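Local coordinates for periplasmic oligopeptide-binding protein (Burkholderia pseudomallei, PDB 3ZS6) that probably binds oligopeptides in the periplasm as the solute-binding component of an ABC transport system, at residues T81-D94 and P121-I134. Numbering follows the deposited sequence.
Sequences TAADFVYAWQRLAD and PGDLGIRAIDPYTI. With GOL (glycerol), chain F.
Ile-126 reaches from its strand to helix 82-93 and sets CD1 over one face of the Trp-89 indole, 3.8 Å from the centroid of the six-membered ring, a CH-pi contact. CG1 lies anti to the backbone N (chi1 -178°) and the chain runs on extended, which brings the methyl against Trp-89, with CB of Phe-85 also in contact. On one flank, CD2 of Leu-124 packs 3.8 Å from CB of Trp-89; on the other, CD1 of Ile-134 meets CB of Phe-85 at 3.7 Å, the two side chains crossing at about a right angle. Packing is tightest at the start of the helix, where CB of Ala-82 presses on CB of Ala-128 at 3.4 Å, closer than usual for two carbons. There the one direct hydrogen bond between the segments forms: Ala-82 N gives a nearly straight bond (2.9 Å, 165°) to Pro-131 O, from above the carbonyl plane. In the type I turn from Asp-130 to Thr-133, Asp-130 OD1 accepts from Tyr-132 N (an Asx turn) and from Thr-133 OG1.

The side along Val-86 and Gln-90 is more open to solvent. CG2 of Val-86 rests against the backbone at Ala-128. Gln-90 lays CG against Pro-121 O, and its NE2 donates to a water (2.6 Å) that in turn approaches the carbonyls of Leu-124 and Ile-126; a glycerol, probably from crystallisation, adds a weak bond to NE2.

The helix packs roughly antiparallel (155°) to strand 126-128, the edge of a five-stranded antiparallel sheet, with Val-136 of neighbouring strand 133-137 touching Trp-89 and Ile-126, Leu-154 O accepting a hydrogen bond from the indole NE1, and helix 111-115 closing over Leu-124 and Ala-93.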
loop_
_atom_site.group_PDB
_atom_site.type_symbol
_atom_site.label_atom_id
_atom_site.label_comp_id
_atom_site.label_asym_id
_atom_site.label_seq_id
_atom_site.Cartn_x
_atom_site.Cartn_y
_atom_site.Cartn_z
ATOM N N THR A 81 -25.618 2.357 8.957
ATOM C CA THR A 81 -26.297 1.095 8.665
ATOM C C THR A 81 -25.772 0.386 7.418
ATOM O O THR A 81 -24.898 0.887 6.707
ATOM C CB THR A 81 -27.820 1.276 8.491
ATOM O OG1 THR A 81 -28.076 1.949 7.251
ATOM C CG2 THR A 81 -28.402 2.076 9.647
ATOM N N ALA A 82 -26.337 -0.791 7.172
ATOM C CA ALA A 82 -25.978 -1.618 6.041
ATOM C C ALA A 82 -26.023 -0.804 4.761
ATOM O O ALA A 82 -25.127 -0.892 3.928
ATOM C CB ALA A 82 -26.927 -2.808 5.955
ATOM N N ALA A 83 -27.074 -0.008 4.610
ATOM C CA ALA A 83 -27.242 0.811 3.419
ATOM C C ALA A 83 -26.001 1.657 3.117
ATOM O O ALA A 83 -25.669 1.883 1.951
ATOM C CB ALA A 83 -28.478 1.694 3.551
ATOM N N ASP A 84 -25.311 2.117 4.160
ATOM C CA ASP A 84 -24.118 2.950 3.964
ATOM C C ASP A 84 -22.997 2.191 3.257
ATOM O O ASP A 84 -22.244 2.768 2.467
ATOM C CB ASP A 84 -23.617 3.524 5.291
ATOM C CG ASP A 84 -24.608 4.499 5.916
ATOM O OD1 ASP A 84 -25.152 5.356 5.181
ATOM O OD2 ASP A 84 -24.839 4.404 7.137
ATOM N N PHE A 85 -22.889 0.897 3.542
ATOM C CA PHE A 85 -21.863 0.071 2.909
ATOM C C PHE A 85 -22.237 -0.300 1.468
ATOM O O PHE A 85 -21.392 -0.252 0.571
ATOM C CB PHE A 85 -21.553 -1.175 3.752
ATOM C CG PHE A 85 -20.792 -0.868 5.019
ATOM C CD1 PHE A 85 -21.464 -0.527 6.185
ATOM C CD2 PHE A 85 -19.402 -0.901 5.031
ATOM C CE1 PHE A 85 -20.761 -0.233 7.352
ATOM C CE2 PHE A 85 -18.691 -0.608 6.186
ATOM C CZ PHE A 85 -19.371 -0.272 7.347
ATOM N N VAL A 86 -23.500 -0.657 1.250
ATOM C CA VAL A 86 -23.978 -0.939 -0.099
ATOM C C VAL A 86 -23.662 0.257 -1.009
ATOM O O VAL A 86 -23.095 0.096 -2.095
ATOM C CB VAL A 86 -25.501 -1.260 -0.124
ATOM C CG1 VAL A 86 -26.003 -1.386 -1.560
ATOM C CG2 VAL A 86 -25.804 -2.547 0.663
ATOM N N TYR A 87 -24.013 1.453 -0.544
ATOM C CA TYR A 87 -23.749 2.682 -1.291
ATOM C C TYR A 87 -22.261 2.888 -1.562
ATOM O O TYR A 87 -21.858 3.161 -2.696
ATOM C CB TYR A 87 -24.312 3.896 -0.544
ATOM C CG TYR A 87 -23.845 5.215 -1.109
ATOM C CD1 TYR A 87 -24.416 5.742 -2.268
ATOM C CD2 TYR A 87 -22.826 5.934 -0.496
ATOM C CE1 TYR A 87 -23.984 6.952 -2.799
ATOM C CE2 TYR A 87 -22.393 7.145 -1.014
ATOM C CZ TYR A 87 -22.975 7.648 -2.169
ATOM O OH TYR A 87 -22.543 8.849 -2.691
ATOM N N ALA A 88 -21.449 2.755 -0.520
ATOM C CA ALA A 88 -20.012 2.991 -0.626
ATOM C C ALA A 88 -19.357 2.059 -1.631
ATOM O O ALA A 88 -18.555 2.492 -2.454
ATOM C CB ALA A 88 -19.335 2.852 0.748
ATOM N N TRP A 89 -19.694 0.777 -1.556
ATOM C CA TRP A 89 -19.068 -0.217 -2.423
ATOM C C TRP A 89 -19.540 -0.108 -3.877
ATOM O O TRP A 89 -18.736 -0.245 -4.801
ATOM C CB TRP A 89 -19.277 -1.640 -1.880
ATOM C CG TRP A 89 -18.549 -1.891 -0.585
ATOM C CD1 TRP A 89 -18.051 -0.946 0.274
ATOM C CD2 TRP A 89 -18.228 -3.165 -0.010
ATOM N NE1 TRP A 89 -17.449 -1.557 1.353
ATOM C CE2 TRP A 89 -17.543 -2.917 1.203
ATOM C CE3 TRP A 89 -18.449 -4.490 -0.402
ATOM C CZ2 TRP A 89 -17.090 -3.951 2.036
ATOM C CZ3 TRP A 89 -17.995 -5.519 0.429
ATOM C CH2 TRP A 89 -17.319 -5.240 1.627
ATOM N N GLN A 90 -20.833 0.141 -4.077
ATOM C CA GLN A 90 -21.361 0.375 -5.421
ATOM C C GLN A 90 -20.663 1.600 -6.035
ATOM O O GLN A 90 -20.276 1.601 -7.210
ATOM C CB GLN A 90 -22.883 0.587 -5.385
ATOM C CG GLN A 90 -23.717 -0.688 -5.159
ATOM C CD GLN A 90 -25.212 -0.406 -5.102
ATOM O OE1 GLN A 90 -25.639 0.738 -5.241
ATOM N NE2 GLN A 90 -26.013 -1.450 -4.891
ATOM N N ARG A 91 -20.496 2.637 -5.221
ATOM C CA ARG A 91 -19.833 3.870 -5.646
ATOM C C ARG A 91 -18.375 3.606 -6.055
ATOM O O ARG A 91 -17.904 4.086 -7.086
ATOM C CB ARG A 91 -19.904 4.897 -4.513
ATOM C CG ARG A 91 -19.146 6.195 -4.759
ATOM C CD ARG A 91 -19.402 7.157 -3.612
ATOM N NE ARG A 91 -18.756 8.445 -3.813
ATOM C CZ ARG A 91 -17.628 8.823 -3.219
ATOM N NH1 ARG A 91 -16.999 8.004 -2.378
ATOM N NH2 ARG A 91 -17.128 10.023 -3.469
ATOM N N LEU A 92 -17.675 2.827 -5.239
ATOM C CA LEU A 92 -16.303 2.435 -5.530
ATOM C C LEU A 92 -16.197 1.674 -6.852
ATOM O O LEU A 92 -15.279 1.909 -7.649
ATOM C CB LEU A 92 -15.754 1.575 -4.387
ATOM C CG LEU A 92 -14.298 1.108 -4.515
ATOM C CD1 LEU A 92 -13.349 2.301 -4.586
ATOM C CD2 LEU A 92 -13.916 0.203 -3.357
ATOM N N ALA A 93 -17.137 0.759 -7.076
ATOM C CA ALA A 93 -17.143 -0.082 -8.270
ATOM C C ALA A 93 -17.504 0.699 -9.537
ATOM O O ALA A 93 -16.996 0.415 -10.621
ATOM C CB ALA A 93 -18.100 -1.255 -8.082
ATOM N N ASP A 94 -18.387 1.680 -9.393
ATOM C CA ASP A 94 -18.853 2.492 -10.521
ATOM C C ASP A 94 -17.704 3.208 -11.252
ATOM O O ASP A 94 -17.045 4.059 -10.675
ATOM C CB ASP A 94 -19.851 3.523 -9.995
ATOM C CG ASP A 94 -20.546 4.288 -11.096
ATOM O OD1 ASP A 94 -20.120 4.199 -12.269
ATOM O OD2 ASP A 94 -21.520 4.993 -10.769
ATOM N N PRO A 121 -23.950 -0.577 -11.398
ATOM C CA PRO A 121 -23.424 -0.727 -10.033
ATOM C C PRO A 121 -24.407 -1.441 -9.091
ATOM O O PRO A 121 -23.980 -2.129 -8.163
ATOM C CB PRO A 121 -23.202 0.722 -9.587
ATOM C CG PRO A 121 -22.951 1.469 -10.863
ATOM C CD PRO A 121 -23.880 0.819 -11.868
ATOM N N GLY A 122 -25.705 -1.293 -9.334
ATOM C CA GLY A 122 -26.701 -1.963 -8.514
ATOM C C GLY A 122 -26.581 -3.480 -8.498
ATOM O O GLY A 122 -27.118 -4.141 -7.603
ATOM N N ASP A 123 -25.874 -4.036 -9.482
ATOM C CA ASP A 123 -25.698 -5.488 -9.580
ATOM C C ASP A 123 -24.621 -6.050 -8.644
ATOM O O ASP A 123 -24.465 -7.269 -8.534
ATOM C CB ASP A 123 -25.380 -5.903 -11.022
ATOM C CG ASP A 123 -26.588 -5.811 -11.946
ATOM O OD1 ASP A 123 -27.725 -5.667 -11.447
ATOM O OD2 ASP A 123 -26.399 -5.900 -13.174
ATOM N N LEU A 124 -23.875 -5.172 -7.979
ATOM C CA LEU A 124 -22.786 -5.611 -7.103
ATOM C C LEU A 124 -23.273 -6.567 -6.009
ATOM O O LEU A 124 -24.317 -6.345 -5.386
ATOM C CB LEU A 124 -22.092 -4.403 -6.468
ATOM C CG LEU A 124 -20.801 -4.633 -5.679
ATOM C CD1 LEU A 124 -19.721 -5.253 -6.570
ATOM C CD2 LEU A 124 -20.311 -3.310 -5.083
ATOM N N GLY A 125 -22.496 -7.616 -5.759
ATOM C CA GLY A 125 -22.869 -8.620 -4.778
ATOM C C GLY A 125 -22.739 -8.226 -3.313
ATOM O O GLY A 125 -22.232 -9.005 -2.507
ATOM N N ILE A 126 -23.179 -7.022 -2.958
ATOM C CA ILE A 126 -23.349 -6.681 -1.551
ATOM C C ILE A 126 -24.795 -6.276 -1.286
ATOM O O ILE A 126 -25.361 -5.458 -2.010
ATOM C CB ILE A 126 -22.395 -5.565 -1.068
ATOM C CG1 ILE A 126 -22.610 -5.306 0.429
ATOM C CG2 ILE A 126 -22.604 -4.289 -1.861
ATOM C CD1 ILE A 126 -21.579 -4.376 1.059
ATOM N N ARG A 127 -25.385 -6.847 -0.241
ATOM C CA ARG A 127 -26.811 -6.658 0.019
ATOM C C ARG A 127 -27.117 -6.363 1.489
ATOM O O ARG A 127 -26.554 -6.987 2.394
ATOM C CB ARG A 127 -27.578 -7.899 -0.445
ATOM C CG ARG A 127 -29.081 -7.820 -0.293
ATOM C CD ARG A 127 -29.760 -8.967 -1.040
ATOM N NE ARG A 127 -29.517 -10.270 -0.424
ATOM C CZ ARG A 127 -30.411 -10.925 0.317
ATOM N NH1 ARG A 127 -31.611 -10.398 0.538
ATOM N NH2 ARG A 127 -30.106 -12.108 0.835
ATOM N N ALA A 128 -28.013 -5.409 1.719
ATOM C CA ALA A 128 -28.523 -5.166 3.064
ATOM C C ALA A 128 -29.757 -6.037 3.329
ATOM O O ALA A 128 -30.864 -5.713 2.893
ATOM C CB ALA A 128 -28.852 -3.695 3.252
ATOM N N ILE A 129 -29.560 -7.150 4.029
ATOM C CA ILE A 129 -30.680 -8.019 4.396
ATOM C C ILE A 129 -31.628 -7.267 5.323
ATOM O O ILE A 129 -32.851 -7.405 5.242
ATOM C CB ILE A 129 -30.186 -9.317 5.064
ATOM C CG1 ILE A 129 -29.383 -10.139 4.055
ATOM C CG2 ILE A 129 -31.363 -10.126 5.633
ATOM C CD1 ILE A 129 -28.792 -11.405 4.621
ATOM N N ASP A 130 -31.038 -6.485 6.217
ATOM C CA ASP A 130 -31.760 -5.517 7.031
ATOM C C ASP A 130 -30.729 -4.483 7.461
ATOM O O ASP A 130 -29.544 -4.632 7.149
ATOM C CB ASP A 130 -32.460 -6.182 8.224
ATOM C CG ASP A 130 -31.490 -6.865 9.183
ATOM O OD1 ASP A 130 -30.455 -6.257 9.549
ATOM O OD2 ASP A 130 -31.777 -8.014 9.586
ATOM N N PRO A 131 -31.162 -3.428 8.159
ATOM C CA PRO A 131 -30.242 -2.316 8.444
ATOM C C PRO A 131 -28.964 -2.725 9.187
ATOM O O PRO A 131 -28.002 -1.950 9.193
ATOM C CB PRO A 131 -31.083 -1.382 9.321
ATOM C CG PRO A 131 -32.504 -1.720 8.985
ATOM C CD PRO A 131 -32.509 -3.189 8.702
ATOM N N TYR A 132 -28.949 -3.907 9.800
ATOM C CA TYR A 132 -27.804 -4.319 10.607
ATOM C C TYR A 132 -27.218 -5.647 10.161
ATOM O O TYR A 132 -26.464 -6.287 10.900
ATOM C CB TYR A 132 -28.192 -4.386 12.085
ATOM C CG TYR A 132 -28.732 -3.080 12.620
ATOM C CD1 TYR A 132 -27.940 -1.939 12.644
ATOM C CD2 TYR A 132 -30.032 -2.987 13.099
ATOM C CE1 TYR A 132 -28.428 -0.740 13.129
ATOM C CE2 TYR A 132 -30.533 -1.794 13.588
ATOM C CZ TYR A 132 -29.727 -0.674 13.601
ATOM O OH TYR A 132 -30.220 0.515 14.089
ATOM N N THR A 133 -27.571 -6.065 8.952
ATOM C CA THR A 133 -27.101 -7.339 8.433
ATOM C C THR A 133 -26.646 -7.178 6.986
ATOM O O THR A 133 -27.441 -6.813 6.115
ATOM C CB THR A 133 -28.206 -8.417 8.489
ATOM O OG1 THR A 133 -28.785 -8.457 9.803
ATOM C CG2 THR A 133 -27.627 -9.778 8.142
ATOM N N ILE A 134 -25.366 -7.444 6.738
ATOM C CA ILE A 134 -24.813 -7.353 5.388
ATOM C C ILE A 134 -24.456 -8.719 4.808
ATOM O O ILE A 134 -23.833 -9.544 5.470
ATOM C CB ILE A 134 -23.567 -6.464 5.350
ATOM C CG1 ILE A 134 -23.964 -5.004 5.556
ATOM C CG2 ILE A 134 -22.817 -6.652 4.021
ATOM C CD1 ILE A 134 -22.789 -4.074 5.742
HETATM C C1 GOL F . -29.244 -4.440 -5.435
HETATM O O1 GOL F . -28.866 -3.090 -5.272
HETATM C C2 GOL F . -28.295 -5.357 -4.666
HETATM O O2 GOL F . -28.343 -5.047 -3.287
HETATM C C3 GOL F . -28.684 -6.819 -4.892
HETATM O O3 GOL F . -27.670 -7.497 -5.604
HETATM O O HOH W 1 -25.360 -3.976 -4.648
#